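Local coordinates for protein 2,3-dihydroxybenzoate-AMP ligase (Mycobacterium smegmatis, PDB 5KEI) that belongs to the ANL superfamily of AMP-binding enzymes, in which a large N-terminal domain carries a smaller, mobile C-terminal domain, at residues G215-P220 against E520-A525; D458-G463 against V467-L472; E493-K498 against R529-V534; P537-P540 against K546-K549. All coordinates share one frame; numbering follows the deposited sequence.

Overall arrangement
The four contacts follow the small C-terminal domain from its junction with the large one to its last helix. Interaction 1 brings the loop between strands 207-212 and 222-226 of the large domain to the end of helix 512-521. Interaction 2, the hairpin 459-468 running into helix 469-477, lies between the two segments of interaction 1 in sequence, with centres about 14 Å apart. Interaction 3 lies about 11 Å from interaction 2, on the sheet of strands 482-492, 498-505 and 532-535, and R462 to D531 bridges them. Interaction 4 closes the loop before helix 549-553, and K549 ties it back to D458. Contact 2 thus touches both 3 and 4, while contact 1 is a light touch across domains.

Interaction 1 (G215-P220 against E520-A525); sequences GTTGAP and EQRGVA
R522 reaches toward the T217-G218 corner with one guanidinium nitrogen, touching the glycine- and threonine-rich signature loop of the ANL superfamily without forming a hydrogen bond to it. The atom that arrives is NH2. It stands 4.2 Å from the carbonyl carbon of T217, which lies at the edge of the guanidinium group and near its plane. The carbonyl oxygen of G218 approaches NH2 more obliquely, at 4.1 Å, too far for a hydrogen bond, and the methyl CG2 of T217 is 4.3 Å from the same nitrogen. At this corner of the loop the T217-G218 peptide is modelled cis, and G218 adopts a positive phi of 93°.

The arginine chain is bent at chi3 (48°), so the guanidinium group does not simply continue the line of the aliphatic carbons. Its inner nitrogen, NE, is occupied by a hydrogen bond to H475 ND1, a second-shell partner on helix 469-477 that helps fix where the tip can swing. That helix also meets the loop, since T217 packs on D471 and T216 OG1 makes a weak hydrogen bond to D471 OD1. It therefore lies beside both partners of a sparse surface contact between the N-terminal and C-terminal domains, consistent with a family whose small domain changes position. Behind R522, helix 512-521 ends in a Schellman motif. There G523, whose positive phi lets the chain leave the helix, donates from N to E520 O at 3.0 Å.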
loop_
_atom_site.group_PDB
_atom_site.type_symbol
_atom_site.label_atom_id
_atom_site.label_comp_id
_atom_site.label_asym_id
_atom_site.label_seq_id
_atom_site.Cartn_x
_atom_site.Cartn_y
_atom_site.Cartn_z
ATOM N N GLY A 215 -4.882 -5.100 3.924
ATOM C CA GLY A 215 -6.174 -5.207 4.581
ATOM C C GLY A 215 -6.465 -6.473 5.378
ATOM O O GLY A 215 -5.642 -6.938 6.173
ATOM N N THR A 216 -7.660 -7.021 5.162
ATOM C CA THR A 216 -8.152 -8.165 5.924
ATOM C C THR A 216 -8.602 -9.335 5.045
ATOM O O THR A 216 -8.255 -9.402 3.861
ATOM C CB THR A 216 -9.328 -7.760 6.834
ATOM O OG1 THR A 216 -9.686 -8.859 7.681
ATOM C CG2 THR A 216 -10.537 -7.337 6.004
ATOM N N THR A 217 -9.383 -10.243 5.641
ATOM C CA THR A 217 -9.743 -11.527 5.027
ATOM C C THR A 217 -11.247 -11.710 4.760
ATOM O O THR A 217 -11.909 -12.445 5.487
ATOM C CB THR A 217 -9.286 -12.729 5.928
ATOM O OG1 THR A 217 -8.040 -12.423 6.571
ATOM C CG2 THR A 217 -9.153 -14.027 5.114
ATOM N N GLY A 218 -11.800 -11.063 3.734
ATOM C CA GLY A 218 -11.120 -10.054 2.944
ATOM C C GLY A 218 -10.408 -10.521 1.685
ATOM O O GLY A 218 -9.605 -11.457 1.710
ATOM N N ALA A 219 -10.717 -9.861 0.574
ATOM C CA ALA A 219 -9.867 -9.922 -0.609
ATOM C C ALA A 219 -8.961 -8.692 -0.594
ATOM O O ALA A 219 -9.442 -7.576 -0.384
ATOM C CB ALA A 219 -10.703 -9.976 -1.887
ATOM N N PRO A 220 -7.643 -8.885 -0.769
ATOM C CA PRO A 220 -6.784 -7.699 -0.827
ATOM C C PRO A 220 -7.151 -6.843 -2.038
ATOM O O PRO A 220 -7.656 -7.357 -3.037
ATOM C CB PRO A 220 -5.370 -8.285 -0.957
ATOM C CG PRO A 220 -5.476 -9.683 -0.463
ATOM C CD PRO A 220 -6.863 -10.132 -0.852
ATOM N N GLU A 520 -18.084 -21.547 5.071
ATOM C CA GLU A 520 -17.358 -22.685 5.626
ATOM C C GLU A 520 -16.106 -23.015 4.804
ATOM O O GLU A 520 -15.040 -23.301 5.357
ATOM C CB GLU A 520 -18.276 -23.907 5.708
ATOM C CG GLU A 520 -17.566 -25.173 6.143
ATOM C CD GLU A 520 -18.442 -26.399 6.004
ATOM O OE1 GLU A 520 -19.397 -26.353 5.196
ATOM O OE2 GLU A 520 -18.175 -27.404 6.703
ATOM N N GLN A 521 -16.246 -22.965 3.482
ATOM C CA GLN A 521 -15.119 -23.143 2.564
ATOM C C GLN A 521 -14.014 -22.100 2.794
ATOM O O GLN A 521 -12.846 -22.356 2.492
ATOM C CB GLN A 521 -15.595 -23.080 1.109
ATOM C CG GLN A 521 -16.556 -24.206 0.709
ATOM C CD GLN A 521 -15.907 -25.592 0.763
ATOM O OE1 GLN A 521 -16.080 -26.336 1.737
ATOM N NE2 GLN A 521 -15.170 -25.947 -0.292
ATOM N N ARG A 522 -14.387 -20.935 3.331
ATOM C CA ARG A 522 -13.425 -19.870 3.612
ATOM C C ARG A 522 -12.868 -19.961 5.034
ATOM O O ARG A 522 -12.011 -19.172 5.420
ATOM C CB ARG A 522 -14.068 -18.493 3.390
ATOM C CG ARG A 522 -14.581 -18.260 1.960
ATOM C CD ARG A 522 -14.973 -16.803 1.738
ATOM N NE ARG A 522 -13.931 -15.900 2.219
ATOM C CZ ARG A 522 -12.870 -15.563 1.500
ATOM N NH1 ARG A 522 -12.735 -16.051 0.272
ATOM N NH2 ARG A 522 -11.957 -14.743 1.997
ATOM N N GLY A 523 -13.371 -20.912 5.816
ATOM C CA GLY A 523 -12.865 -21.142 7.157
ATOM C C GLY A 523 -13.607 -20.473 8.304
ATOM O O GLY A 523 -13.052 -20.314 9.380
ATOM N N VAL A 524 -14.855 -20.075 8.087
ATOM C CA VAL A 524 -15.655 -19.484 9.161
ATOM C C VAL A 524 -16.426 -20.581 9.908
ATOM O O VAL A 524 -17.101 -21.404 9.293
ATOM C CB VAL A 524 -16.634 -18.425 8.608
ATOM C CG1 VAL A 524 -17.323 -17.664 9.740
ATOM C CG2 VAL A 524 -15.896 -17.469 7.687
ATOM N N ALA A 525 -16.318 -20.603 11.231
ATOM C CA ALA A 525 -17.022 -21.618 12.015
ATOM C C ALA A 525 -18.506 -21.266 12.134
ATOM O O ALA A 525 -18.918 -20.143 11.832
ATOM C CB ALA A 525 -16.394 -21.770 13.379
#

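Interaction 2 (D458-G463 against V467-L472); sequences DVIVRG and VSALDL
D458 lays its side chain over the start of helix 469-477, and its atoms can be followed outward one by one. CB rests on the branch point of L470, 3.8 Å from CG. The next carbon, CG, is placed anti to the backbone N (chi1 -171°) and passes the methyl of A469. At the tip, OD2 lies 3.6 Å from A469 CB while forming a salt bridge to K549 outside the hairpin.

The backbone of the same residue also holds the helix start. A469 N donates to D458 O at 2.8 Å, nearly in line with the carbonyl bond (175°). Beyond it comes an antiparallel beta hairpin, strands 459-462 and 465-468, in which I460 and V467 form a hydrogen-bonded pair: I460 N to V467 O is 2.7 Å, and V467 N to I460 O is 2.9 Å. V459 faces S468 as the neighbouring non-hydrogen-bonded pair, and V459 CA adds a CA-H...O contact to V467 O. I460 and V467 share the inner face, covered by I499 of strand 498-505.

S468 ends the strand and serves as N-cap of the helix, its OG accepting a weak bond from D471 N. A water joins S468 OG, at 2.6 Å, to D458 N. The sequence matches the eighth core signature of the family, the motif that contains the interdomain hinge. Strand pairing thus passes directly into helix capping, and the carboxylate of D458, flanked by apolar carbon, probably owes much of its stabilisation to the lysine charge.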
loop_
_atom_site.group_PDB
_atom_site.type_symbol
_atom_site.label_atom_id
_atom_site.label_comp_id
_atom_site.label_asym_id
_atom_site.label_seq_id
_atom_site.Cartn_x
_atom_site.Cartn_y
_atom_site.Cartn_z
ATOM N N ASP A 458 -16.576 -3.508 15.236
ATOM C CA ASP A 458 -18.015 -3.700 15.156
ATOM C C ASP A 458 -18.347 -5.133 15.584
ATOM O O ASP A 458 -18.305 -6.080 14.787
ATOM C CB ASP A 458 -18.509 -3.386 13.743
ATOM C CG ASP A 458 -20.022 -3.362 13.638
ATOM O OD1 ASP A 458 -20.685 -3.521 14.686
ATOM O OD2 ASP A 458 -20.542 -3.170 12.508
ATOM N N VAL A 459 -18.663 -5.287 16.864
ATOM C CA VAL A 459 -18.787 -6.612 17.444
ATOM C C VAL A 459 -20.233 -7.005 17.712
ATOM O O VAL A 459 -21.018 -6.222 18.261
ATOM C CB VAL A 459 -17.988 -6.713 18.756
ATOM C CG1 VAL A 459 -18.344 -5.563 19.692
ATOM C CG2 VAL A 459 -18.243 -8.046 19.423
ATOM N N ILE A 460 -20.581 -8.221 17.303
ATOM C CA ILE A 460 -21.872 -8.819 17.644
ATOM C C ILE A 460 -21.689 -9.914 18.682
ATOM O O ILE A 460 -20.939 -10.874 18.456
ATOM C CB ILE A 460 -22.559 -9.430 16.429
ATOM C CG1 ILE A 460 -22.642 -8.400 15.294
ATOM C CG2 ILE A 460 -23.933 -9.991 16.846
ATOM C CD1 ILE A 460 -23.195 -8.949 13.988
ATOM N N VAL A 461 -22.361 -9.775 19.820
ATOM C CA VAL A 461 -22.202 -10.749 20.896
ATOM C C VAL A 461 -23.217 -11.883 20.707
ATOM O O VAL A 461 -24.352 -11.805 21.158
ATOM C CB VAL A 461 -22.334 -10.079 22.293
ATOM C CG1 VAL A 461 -22.122 -11.093 23.403
ATOM C CG2 VAL A 461 -21.301 -8.983 22.425
ATOM N N ARG A 462 -22.789 -12.924 19.999
ATOM C CA ARG A 462 -23.658 -14.034 19.644
ATOM C C ARG A 462 -23.308 -15.291 20.433
ATOM O O ARG A 462 -22.360 -15.995 20.090
ATOM C CB ARG A 462 -23.569 -14.339 18.147
ATOM C CG ARG A 462 -24.426 -15.510 17.764
ATOM C CD ARG A 462 -24.147 -16.110 16.401
ATOM N NE ARG A 462 -25.272 -16.980 16.044
ATOM C CZ ARG A 462 -25.370 -18.271 16.363
ATOM N NH1 ARG A 462 -24.400 -18.890 17.025
ATOM N NH2 ARG A 462 -26.447 -18.947 16.009
ATOM N N GLY A 463 -24.092 -15.582 21.466
ATOM C CA GLY A 463 -23.746 -16.647 22.383
ATOM C C GLY A 463 -22.445 -16.313 23.087
ATOM O O GLY A 463 -22.236 -15.185 23.537
ATOM N N VAL A 467 -18.332 -11.921 17.809
ATOM C CA VAL A 467 -18.155 -12.004 16.370
ATOM C C VAL A 467 -17.907 -10.624 15.775
ATOM O O VAL A 467 -18.596 -9.661 16.120
ATOM C CB VAL A 467 -19.387 -12.643 15.693
ATOM C CG1 VAL A 467 -19.187 -12.725 14.186
ATOM C CG2 VAL A 467 -19.651 -14.021 16.285
ATOM N N SER A 468 -16.920 -10.524 14.890
ATOM C CA SER A 468 -16.694 -9.275 14.169
ATOM C C SER A 468 -17.628 -9.184 12.968
ATOM O O SER A 468 -17.588 -10.038 12.083
ATOM C CB SER A 468 -15.240 -9.154 13.709
ATOM O OG SER A 468 -15.064 -7.982 12.934
ATOM N N ALA A 469 -18.465 -8.149 12.948
ATOM C CA ALA A 469 -19.337 -7.894 11.804
ATOM C C ALA A 469 -18.514 -7.541 10.560
ATOM O O ALA A 469 -18.796 -8.003 9.460
ATOM C CB ALA A 469 -20.318 -6.775 12.121
ATOM N N LEU A 470 -17.492 -6.718 10.766
ATOM C CA LEU A 470 -16.591 -6.285 9.705
ATOM C C LEU A 470 -15.936 -7.438 8.953
ATOM O O LEU A 470 -15.952 -7.454 7.730
ATOM C CB LEU A 470 -15.503 -5.374 10.279
ATOM C CG LEU A 470 -16.057 -4.110 10.933
ATOM C CD1 LEU A 470 -14.906 -3.243 11.401
ATOM C CD2 LEU A 470 -16.991 -3.357 9.967
ATOM N N ASP A 471 -15.351 -8.402 9.655
ATOM C CA ASP A 471 -14.727 -9.480 8.910
ATOM C C ASP A 471 -15.771 -10.491 8.397
ATOM O O ASP A 471 -15.575 -11.100 7.341
ATOM C CB ASP A 471 -13.646 -10.179 9.740
ATOM C CG ASP A 471 -12.937 -11.294 8.953
ATOM O OD1 ASP A 471 -12.382 -11.020 7.849
ATOM O OD2 ASP A 471 -12.929 -12.449 9.440
ATOM N N LEU A 472 -16.883 -10.654 9.108
ATOM C CA LEU A 472 -17.963 -11.466 8.567
ATOM C C LEU A 472 -18.439 -10.885 7.232
ATOM O O LEU A 472 -18.664 -11.626 6.278
ATOM C CB LEU A 472 -19.132 -11.562 9.551
ATOM C CG LEU A 472 -20.352 -12.315 9.007
ATOM C CD1 LEU A 472 -19.966 -13.668 8.417
ATOM C CD2 LEU A 472 -21.404 -12.496 10.087
HETATM O O HOH W 1 -14.947 -5.735 14.291
#

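Interaction 3 (E493-K498 against R529-V534); sequences EFLGEK and RPDALV
The carboxylate oxygen OD2 of D531 presses against the base of K498, 3.2 Å from its CB and 3.4 Å from its CA, and it also accepts a hydrogen bond from the next backbone amide, I499 N. Its twin, OD1, is claimed by a salt bridge from R462 of the hairpin 459-468. Both oxygens are occupied, which probably holds the carboxylate in its rotation. The CG of D531 sits beside its own backbone N (chi1 -53°), the choice that turns the group toward the turn 493-498.

The side chains of L495 and D531 run toward each other from opposite directions. The leucine methyl CD1 lies 3.8 Å from D531 OD1 and 3.9 Å from OD2, a carbon touching both oxygens of the charged group. L495 packs on R462 as well, so leucine and aspartate meet the same arginine.

The setting is the three-stranded mixed sheet of the C-terminal domain, where strand 498-505 is central, antiparallel to 482-492 and parallel to 532-535. The turn between its first two strands passes through G496, whose phi of 87° is positive, with a weak bond from E497 N to L495 O. D531 stands just before the third strand and pairs by backbone with I499. Beyond CG, the chain of K498 is extended and departs from D531, packing on L490 and D492 of strand 482-492.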
loop_
_atom_site.group_PDB
_atom_site.type_symbol
_atom_site.label_atom_id
_atom_site.label_comp_id
_atom_site.label_asym_id
_atom_site.label_seq_id
_atom_site.Cartn_x
_atom_site.Cartn_y
_atom_site.Cartn_z
ATOM N N GLU A 493 -33.357 -14.127 22.307
ATOM C CA GLU A 493 -33.673 -14.734 23.590
ATOM C C GLU A 493 -32.744 -15.890 23.971
ATOM O O GLU A 493 -32.628 -16.225 25.143
ATOM C CB GLU A 493 -35.123 -15.211 23.525
ATOM C CG GLU A 493 -35.778 -15.586 24.811
ATOM C CD GLU A 493 -37.075 -16.331 24.539
ATOM O OE1 GLU A 493 -37.645 -16.103 23.446
ATOM O OE2 GLU A 493 -37.511 -17.140 25.390
ATOM N N PHE A 494 -32.104 -16.507 22.978
ATOM C CA PHE A 494 -31.239 -17.658 23.218
ATOM C C PHE A 494 -29.757 -17.290 23.099
ATOM O O PHE A 494 -28.899 -17.857 23.781
ATOM C CB PHE A 494 -31.580 -18.806 22.244
ATOM C CG PHE A 494 -33.016 -19.269 22.333
ATOM C CD1 PHE A 494 -34.012 -18.648 21.589
ATOM C CD2 PHE A 494 -33.377 -20.311 23.186
ATOM C CE1 PHE A 494 -35.332 -19.065 21.688
ATOM C CE2 PHE A 494 -34.704 -20.731 23.290
ATOM C CZ PHE A 494 -35.677 -20.110 22.542
ATOM N N LEU A 495 -29.469 -16.325 22.234
ATOM C CA LEU A 495 -28.094 -15.984 21.886
ATOM C C LEU A 495 -27.644 -14.656 22.468
ATOM O O LEU A 495 -26.463 -14.348 22.446
ATOM C CB LEU A 495 -27.935 -15.929 20.369
ATOM C CG LEU A 495 -28.260 -17.216 19.631
ATOM C CD1 LEU A 495 -28.325 -16.945 18.128
ATOM C CD2 LEU A 495 -27.208 -18.248 19.985
ATOM N N GLY A 496 -28.581 -13.869 22.973
ATOM C CA GLY A 496 -28.258 -12.522 23.403
ATOM C C GLY A 496 -28.386 -11.600 22.208
ATOM O O GLY A 496 -29.222 -10.703 22.183
ATOM N N GLU A 497 -27.552 -11.831 21.201
ATOM C CA GLU A 497 -27.692 -11.134 19.929
ATOM C C GLU A 497 -27.556 -12.150 18.820
ATOM O O GLU A 497 -26.647 -12.984 18.855
ATOM C CB GLU A 497 -26.640 -10.026 19.755
ATOM C CG GLU A 497 -26.767 -8.883 20.727
ATOM C CD GLU A 497 -25.712 -7.800 20.513
ATOM O OE1 GLU A 497 -26.022 -6.618 20.786
ATOM O OE2 GLU A 497 -24.579 -8.120 20.081
ATOM N N LYS A 498 -28.450 -12.100 17.841
ATOM C CA LYS A 498 -28.269 -12.946 16.674
ATOM C C LYS A 498 -27.704 -12.121 15.521
ATOM O O LYS A 498 -27.794 -10.880 15.510
ATOM C CB LYS A 498 -29.578 -13.627 16.264
ATOM C CG LYS A 498 -30.734 -12.695 16.008
ATOM C CD LYS A 498 -31.909 -13.477 15.438
ATOM C CE LYS A 498 -33.126 -12.585 15.246
ATOM N NZ LYS A 498 -34.297 -13.335 14.702
ATOM N N ARG A 529 -21.595 -17.574 11.775
ATOM C CA ARG A 529 -22.354 -17.499 10.539
ATOM C C ARG A 529 -23.686 -16.829 10.820
ATOM O O ARG A 529 -24.191 -16.917 11.938
ATOM C CB ARG A 529 -22.528 -18.886 9.940
ATOM C CG ARG A 529 -21.212 -19.571 9.637
ATOM C CD ARG A 529 -21.443 -20.898 8.949
ATOM N NE ARG A 529 -20.251 -21.731 8.995
ATOM C CZ ARG A 529 -20.274 -23.056 8.983
ATOM N NH1 ARG A 529 -21.437 -23.694 8.924
ATOM N NH2 ARG A 529 -19.138 -23.738 9.034
ATOM N N PRO A 530 -24.244 -16.121 9.823
ATOM C CA PRO A 530 -25.480 -15.369 10.078
ATOM C C PRO A 530 -26.649 -16.304 10.378
ATOM O O PRO A 530 -26.746 -17.348 9.738
ATOM C CB PRO A 530 -25.728 -14.607 8.763
ATOM C CG PRO A 530 -24.529 -14.816 7.927
ATOM C CD PRO A 530 -23.856 -16.068 8.408
ATOM N N ASP A 531 -27.507 -15.931 11.321
ATOM C CA ASP A 531 -28.690 -16.718 11.641
ATOM C C ASP A 531 -29.814 -16.465 10.626
ATOM O O ASP A 531 -30.695 -17.314 10.422
ATOM C CB ASP A 531 -29.188 -16.402 13.058
ATOM C CG ASP A 531 -28.101 -16.542 14.111
ATOM O OD1 ASP A 531 -27.774 -17.692 14.494
ATOM O OD2 ASP A 531 -27.579 -15.491 14.562
ATOM N N ALA A 532 -29.788 -15.295 9.992
ATOM C CA ALA A 532 -30.843 -14.930 9.046
ATOM C C ALA A 532 -30.294 -14.108 7.896
ATOM O O ALA A 532 -29.297 -13.406 8.037
ATOM C CB ALA A 532 -31.951 -14.175 9.754
ATOM N N LEU A 533 -30.950 -14.203 6.749
ATOM C CA LEU A 533 -30.519 -13.482 5.561
ATOM C C LEU A 533 -31.653 -12.599 5.056
ATOM O O LEU A 533 -32.770 -13.078 4.871
ATOM C CB LEU A 533 -30.076 -14.467 4.488
ATOM C CG LEU A 533 -29.888 -13.906 3.086
ATOM C CD1 LEU A 533 -28.621 -13.064 3.018
ATOM C CD2 LEU A 533 -29.846 -15.047 2.099
ATOM N N VAL A 534 -31.391 -11.310 4.852
ATOM C CA VAL A 534 -32.448 -10.397 4.402
ATOM C C VAL A 534 -31.966 -9.515 3.250
ATOM O O VAL A 534 -31.041 -8.720 3.416
ATOM C CB VAL A 534 -32.963 -9.511 5.562
ATOM C CG1 VAL A 534 -33.751 -8.338 5.035
ATOM C CG2 VAL A 534 -33.813 -10.326 6.530
#

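Interaction 4 (P537-P540 against K546-K549); sequences PSLP and KIDK
Near-identical torsions bring L539 and I547 together: L539 CG and I547 CG1 each stand beside the backbone N (both chi1 values near -60°) and the next bond is extended, so both chains reach out to a terminal methyl. L539 CD1 and I547 CD1 meet at 3.6 Å, the two side chains crossing at a slant. Both also pack on A486 of strand 482-492, so the pair seats its loop against the sheet of the C-terminal domain.

Beside this apolar touch, P540 O takes the backbone of the opposite segment. D548 N donates to it at 2.7 Å, and the N-H points almost straight at the oxygen (171°). The donor nevertheless comes from above the carbonyl plane, 42° out of it, not along a lone pair. I547 crowds the same oxygen with CA at 3.4 Å, as a CA-H...O contact, and with the methyl CG2 at 3.6 Å. Farther along, P540 CB faces D548 CB at 4.2 Å.

D548 is the centre of an inverse gamma turn and the N-cap position of helix 549-553. The loop from P540 to K549 matches the tenth core signature of ANL enzymes, in which a proline-led turn carries a lysine. Here K546 NZ bonds to the backbone oxygen of E391, while K549 NZ meets E473 in a salt bridge and the backbone oxygen of A487. Across the contact P540 O is met by one short amide bond and by C-H groups alone, so backbone and apolar contacts close the loop at its base and the lysine ends bond elsewhere.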
loop_
_atom_site.group_PDB
_atom_site.type_symbol
_atom_site.label_atom_id
_atom_site.label_comp_id
_atom_site.label_asym_id
_atom_site.label_seq_id
_atom_site.Cartn_x
_atom_site.Cartn_y
_atom_site.Cartn_z
ATOM N N PRO A 537 -32.757 -3.716 -1.700
ATOM C CA PRO A 537 -32.280 -3.166 -2.980
ATOM C C PRO A 537 -31.048 -2.267 -2.794
ATOM O O PRO A 537 -30.259 -2.086 -3.731
ATOM C CB PRO A 537 -33.485 -2.378 -3.496
ATOM C CG PRO A 537 -34.268 -2.043 -2.270
ATOM C CD PRO A 537 -34.095 -3.216 -1.344
ATOM N N SER A 538 -30.888 -1.734 -1.584
ATOM C CA SER A 538 -29.682 -1.002 -1.203
ATOM C C SER A 538 -29.579 -0.865 0.318
ATOM O O SER A 538 -30.561 -1.051 1.041
ATOM C CB SER A 538 -29.651 0.380 -1.868
ATOM O OG SER A 538 -30.885 1.055 -1.701
ATOM N N LEU A 539 -28.383 -0.553 0.802
ATOM C CA LEU A 539 -28.179 -0.381 2.232
ATOM C C LEU A 539 -28.182 1.096 2.604
ATOM O O LEU A 539 -27.571 1.919 1.920
ATOM C CB LEU A 539 -26.869 -1.039 2.677
ATOM C CG LEU A 539 -26.742 -2.550 2.451
ATOM C CD1 LEU A 539 -25.372 -3.025 2.892
ATOM C CD2 LEU A 539 -27.842 -3.313 3.181
ATOM N N PRO A 540 -28.910 1.444 3.670
ATOM C CA PRO A 540 -28.821 2.803 4.203
ATOM C C PRO A 540 -27.412 3.136 4.717
ATOM O O PRO A 540 -26.702 2.260 5.223
ATOM C CB PRO A 540 -29.844 2.803 5.348
ATOM C CG PRO A 540 -30.165 1.350 5.603
ATOM C CD PRO A 540 -30.009 0.682 4.280
ATOM N N LYS A 546 -20.666 5.132 5.635
ATOM C CA LYS A 546 -20.673 3.920 6.434
ATOM C C LYS A 546 -22.123 3.426 6.578
ATOM O O LYS A 546 -23.051 4.223 6.746
ATOM C CB LYS A 546 -20.013 4.191 7.791
ATOM C CG LYS A 546 -20.432 3.279 8.906
ATOM C CD LYS A 546 -19.943 3.811 10.250
ATOM C CE LYS A 546 -20.927 3.473 11.372
ATOM N NZ LYS A 546 -20.413 3.863 12.718
ATOM N N ILE A 547 -22.310 2.118 6.462
ATOM C CA ILE A 547 -23.634 1.524 6.525
ATOM C C ILE A 547 -24.325 1.970 7.808
ATOM O O ILE A 547 -23.710 1.945 8.870
ATOM C CB ILE A 547 -23.548 -0.018 6.449
ATOM C CG1 ILE A 547 -22.835 -0.439 5.152
ATOM C CG2 ILE A 547 -24.931 -0.633 6.548
ATOM C CD1 ILE A 547 -22.617 -1.948 4.998
ATOM N N ASP A 548 -25.574 2.432 7.707
ATOM C CA ASP A 548 -26.317 2.896 8.890
ATOM C C ASP A 548 -27.034 1.726 9.573
ATOM O O ASP A 548 -28.219 1.498 9.354
ATOM C CB ASP A 548 -27.323 3.996 8.512
ATOM C CG ASP A 548 -27.923 4.701 9.738
ATOM O OD1 ASP A 548 -27.575 4.338 10.886
ATOM O OD2 ASP A 548 -28.726 5.644 9.551
ATOM N N LYS A 549 -26.300 0.998 10.404
ATOM C CA LYS A 549 -26.779 -0.260 10.951
ATOM C C LYS A 549 -27.856 -0.058 12.005
ATOM O O LYS A 549 -28.756 -0.881 12.135
ATOM C CB LYS A 549 -25.614 -1.060 11.540
ATOM C CG LYS A 549 -24.600 -1.503 10.504
ATOM C CD LYS A 549 -23.550 -2.415 11.099
ATOM C CE LYS A 549 -22.761 -3.127 10.003
ATOM N NZ LYS A 549 -21.764 -4.084 10.578
#